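Local coordinates for protein Cbm77-rfpl (Ruminococcus flavefaciens, PDB 5FU5) that probably binds plant cell-wall polysaccharide, most likely pectin, as a family 77 carbohydrate-binding module of the cellulosome, at residues A[80-83]-A[88-91]; A[75-80]-A[91-96]. One frame throughout, in Å; residues are numbered along the deposited sequence. Where two conformers were deposited one is given.

Contact 1: A[80-83]-A[88-91]; sequences NKVT and IITV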
# COMPACT_ATOMS: atom_id res chain seq x y z
N ASN A 80 9.88 8.45 -5.34
CA ASN A 80 9.69 9.64 -4.50
C ASN A 80 9.25 9.25 -3.09
O ASN A 80 8.21 8.57 -2.92
CB ASN A 80 8.68 10.61 -5.14
CG ASN A 80 9.10 11.07 -6.52
OD1 ASN A 80 8.32 11.03 -7.49
ND2 ASN A 80 10.31 11.51 -6.63
N LYS A 81 10.00 9.72 -2.08
CA LYS A 81 9.65 9.49 -0.67
C LYS A 81 8.36 10.24 -0.30
O LYS A 81 8.16 11.44 -0.60
CB LYS A 81 10.76 9.95 0.28
CG LYS A 81 10.53 9.59 1.75
CD LYS A 81 11.73 9.92 2.62
CE LYS A 81 11.53 9.64 4.09
NZ LYS A 81 12.73 10.01 4.90
N VAL A 82 7.50 9.50 0.40
CA VAL A 82 6.24 10.03 0.96
C VAL A 82 6.15 9.55 2.41
O VAL A 82 6.61 8.47 2.72
CB VAL A 82 4.97 9.56 0.20
CG1 VAL A 82 3.75 10.34 0.67
CG2 VAL A 82 5.12 9.61 -1.31
N THR A 83 5.58 10.37 3.28
CA THR A 83 5.45 10.12 4.73
C THR A 83 3.98 10.05 5.12
O THR A 83 3.15 10.84 4.64
CB THR A 83 6.20 11.19 5.59
OG1 THR A 83 7.58 11.25 5.20
CG2 THR A 83 6.19 10.87 7.08
N ILE A 88 -1.09 6.42 7.80
CA ILE A 88 -1.70 6.33 6.48
C ILE A 88 -0.93 7.24 5.49
O ILE A 88 -0.82 8.46 5.71
CB ILE A 88 -3.20 6.72 6.52
CG1 ILE A 88 -3.98 5.75 7.43
CG2 ILE A 88 -3.76 6.72 5.13
CD1 ILE A 88 -5.40 6.16 7.71
N ILE A 89 -0.42 6.64 4.39
CA ILE A 89 0.09 7.39 3.27
C ILE A 89 -0.98 7.49 2.21
O ILE A 89 -1.62 6.48 1.88
CB ILE A 89 1.34 6.73 2.67
CG1 ILE A 89 2.46 6.81 3.71
CG2 ILE A 89 1.69 7.33 1.32
CD1 ILE A 89 3.79 6.23 3.28
N THR A 90 -1.20 8.69 1.67
CA THR A 90 -2.03 8.87 0.50
C THR A 90 -1.21 9.56 -0.57
O THR A 90 -0.46 10.51 -0.30
CB THR A 90 -3.32 9.67 0.74
OG1 THR A 90 -3.00 10.94 1.28
CG2 THR A 90 -4.20 9.00 1.70
N VAL A 91 -1.35 9.09 -1.78
CA VAL A 91 -0.64 9.63 -2.93
C VAL A 91 -1.58 9.65 -4.12
O VAL A 91 -2.14 8.62 -4.46
CB VAL A 91 0.61 8.82 -3.37
CG1 VAL A 91 1.41 9.66 -4.38
CG2 VAL A 91 1.51 8.36 -2.22
O HOH W 1 0.60 10.76 3.08
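Ile-89 makes the largest part of its side of this contact, reaching Val-82 and Thr-83 with three different carbons. Ile-89 CG2 lies 3.7 Å from Val-82 CG1, and the two side chains meet at a slant. The other branch passes along the opposing backbone. Ile-89 CG1 sits 3.8 Å from Thr-83 C, and CD1 comes within 3.6 Å of Val-82 O. A chi1 of -66° puts CG1 beside the backbone N and CG2 anti to it, and the two branches diverge to these separate partners.

Thr-90 turns its side chain away and takes part through its backbone. A water accepts a hydrogen bond from Thr-90 N at 3.1 Å. The same water donates one to Thr-83 O at 3.0 Å. It joins two backbones that have no direct hydrogen bond between them.

Val-91 extends the apolar patch, with Val-91 CG2 3.9 Å from Val-82 CG2. Val-82 and Val-91 each have a second conformer, so the methyl contacts of Val-82 with Ile-89 and Val-91 hold for the conformer described. The touches of Ile-89 on the opposing backbone do not depend on that choice.

The strand axes come no closer than 7.1 Å and run at 133° to each other. Val-82 bonds to Ala-75 of strand 74-77, while Ile-89 and Val-91 bond to Leu-66 and Leu-64 of strand 62-68. Two splayed strands, packed through aliphatic side chains that face each other, are consistent with the edge of a beta-sandwich, the chain passing from the branch with strand 74-77 to the one with strand 62-68.

Contact 2: A[75-80]-A[91-96]; sequences AKVDGN and VDLAQG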
# COMPACT_ATOMS: atom_id res chain seq x y z
N ALA A 75 7.44 5.53 2.57
CA ALA A 75 7.66 4.67 1.39
C ALA A 75 8.10 5.53 0.20
O ALA A 75 7.96 6.76 0.23
CB ALA A 75 6.40 3.91 0.99
N LYS A 76 8.63 4.89 -0.82
CA LYS A 76 8.87 5.55 -2.10
C LYS A 76 7.79 5.11 -3.06
O LYS A 76 7.56 3.89 -3.20
CB LYS A 76 10.27 5.26 -2.63
CG LYS A 76 11.34 5.96 -1.83
CD LYS A 76 12.70 5.71 -2.44
CE LYS A 76 13.77 6.41 -1.62
NZ LYS A 76 15.09 6.42 -2.33
N VAL A 77 7.20 6.06 -3.76
CA VAL A 77 6.26 5.76 -4.81
C VAL A 77 6.85 6.36 -6.10
O VAL A 77 7.14 7.56 -6.15
CB VAL A 77 4.85 6.28 -4.50
CG1 VAL A 77 3.91 5.99 -5.67
CG2 VAL A 77 4.33 5.62 -3.24
N ASP A 78 7.15 5.51 -7.08
CA ASP A 78 7.85 5.88 -8.28
C ASP A 78 9.18 6.63 -7.95
O ASP A 78 9.53 7.62 -8.62
CB ASP A 78 6.92 6.68 -9.20
CG ASP A 78 5.65 5.92 -9.56
OD1 ASP A 78 5.69 4.68 -9.59
OD2 ASP A 78 4.65 6.57 -9.84
N GLY A 79 9.87 6.14 -6.92
CA GLY A 79 11.14 6.68 -6.48
C GLY A 79 11.09 7.92 -5.62
O GLY A 79 12.14 8.39 -5.17
N ASN A 80 9.88 8.45 -5.34
CA ASN A 80 9.69 9.64 -4.50
C ASN A 80 9.25 9.25 -3.09
O ASN A 80 8.21 8.57 -2.92
CB ASN A 80 8.68 10.61 -5.14
CG ASN A 80 9.10 11.07 -6.52
OD1 ASN A 80 8.32 11.03 -7.49
ND2 ASN A 80 10.31 11.51 -6.63
N VAL A 91 -1.35 9.09 -1.78
CA VAL A 91 -0.64 9.63 -2.93
C VAL A 91 -1.58 9.65 -4.12
O VAL A 91 -2.14 8.62 -4.46
CB VAL A 91 0.61 8.82 -3.37
CG1 VAL A 91 1.41 9.66 -4.38
CG2 VAL A 91 1.51 8.36 -2.22
N ASP A 92 -1.71 10.80 -4.77
CA ASP A 92 -2.48 10.92 -5.96
C ASP A 92 -1.61 10.56 -7.15
O ASP A 92 -0.48 11.03 -7.24
CB ASP A 92 -3.05 12.34 -6.09
CG ASP A 92 -4.11 12.65 -5.03
OD1 ASP A 92 -4.41 11.84 -4.14
OD2 ASP A 92 -4.66 13.71 -5.04
N LEU A 93 -2.15 9.75 -8.05
CA LEU A 93 -1.44 9.16 -9.16
C LEU A 93 -2.16 9.30 -10.50
O LEU A 93 -3.40 9.39 -10.55
CB LEU A 93 -1.14 7.66 -8.90
CG LEU A 93 -0.29 7.33 -7.70
CD1 LEU A 93 -0.22 5.82 -7.52
CD2 LEU A 93 1.12 7.91 -7.79
N ALA A 94 -1.36 9.41 -11.56
CA ALA A 94 -1.89 9.38 -12.92
C ALA A 94 -2.06 7.93 -13.40
O ALA A 94 -1.55 6.99 -12.80
CB ALA A 94 -0.93 10.13 -13.85
N GLN A 95 -2.79 7.79 -14.50
CA GLN A 95 -2.89 6.48 -15.17
C GLN A 95 -1.48 5.99 -15.49
O GLN A 95 -0.59 6.79 -15.82
CB GLN A 95 -3.68 6.62 -16.47
CG GLN A 95 -3.98 5.33 -17.23
CD GLN A 95 -2.82 4.73 -18.01
OE1 GLN A 95 -1.96 5.45 -18.54
NE2 GLN A 95 -2.83 3.38 -18.17
N GLY A 96 -1.29 4.67 -15.41
CA GLY A 96 -0.05 4.05 -15.85
C GLY A 96 0.64 3.28 -14.78
O GLY A 96 0.09 3.06 -13.68
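Val-77 points both methyl groups at strand 91-93, one to each of two residues. Val-77 CG1 is 4.0 Å from Leu-93 CD2. Val-77 CG2 is 4.1 Å from Val-91 CG2, in the Val-91 conformer described. The first valine has CG1 anti to the backbone N (chi1 178°), which spreads the two methyls between these neighbours. The approaches differ. Val-77 and Leu-93 meet at a slant, whereas Val-77 and Val-91 pass alongside each other in opposite directions.

Asp-78 follows directly, is exposed and touches only loosely. Its carboxylate brings Asp-78 OD2 to 4.3 Å from Leu-93 CD2.

A type I' turn from Val-77 to Asn-80 fixes where these two side chains start. The bond from Asn-80 N to Val-77 O (3.0 Å) closes the turn. The bond from Val-77 N to Asn-80 O (2.8 Å) completes the hydrogen-bonded pair of the hairpin.

The direct contact is therefore apolar, and the polar links run through strand 96-101. Asp-78 OD2 is hydrogen-bonded to His-98 ND1 and OD1 to the backbone N of Thr-99, while His-98 NE2 bonds to Ala-94 O and so links the turn to Ala-94, just after strand 88-93. With a carboxylate on one ring nitrogen and a carbonyl oxygen on the other, His-98 may carry protons on both and so be positively charged.

How the contacts relate
Contact 1 lies at the surface, with Ile-89 its one buried residue. Contact 2 is partly buried around Val-77. Both use strand 88-93, the first on 88-91 and the second from Val-91 onward. Their opposite sides, strands 80-83 and 74-77, are consecutive antiparallel neighbours in the sheet. Val-91 serves both contacts, and the same methyl, CG2, touches a valine in each: Val-82 in contact 1 and Val-77 in contact 2. The aliphatic packing thus runs on from one to the next. The polar supplements differ: solvent in the more exposed contact 1, side chains of the protein itself in contact 2.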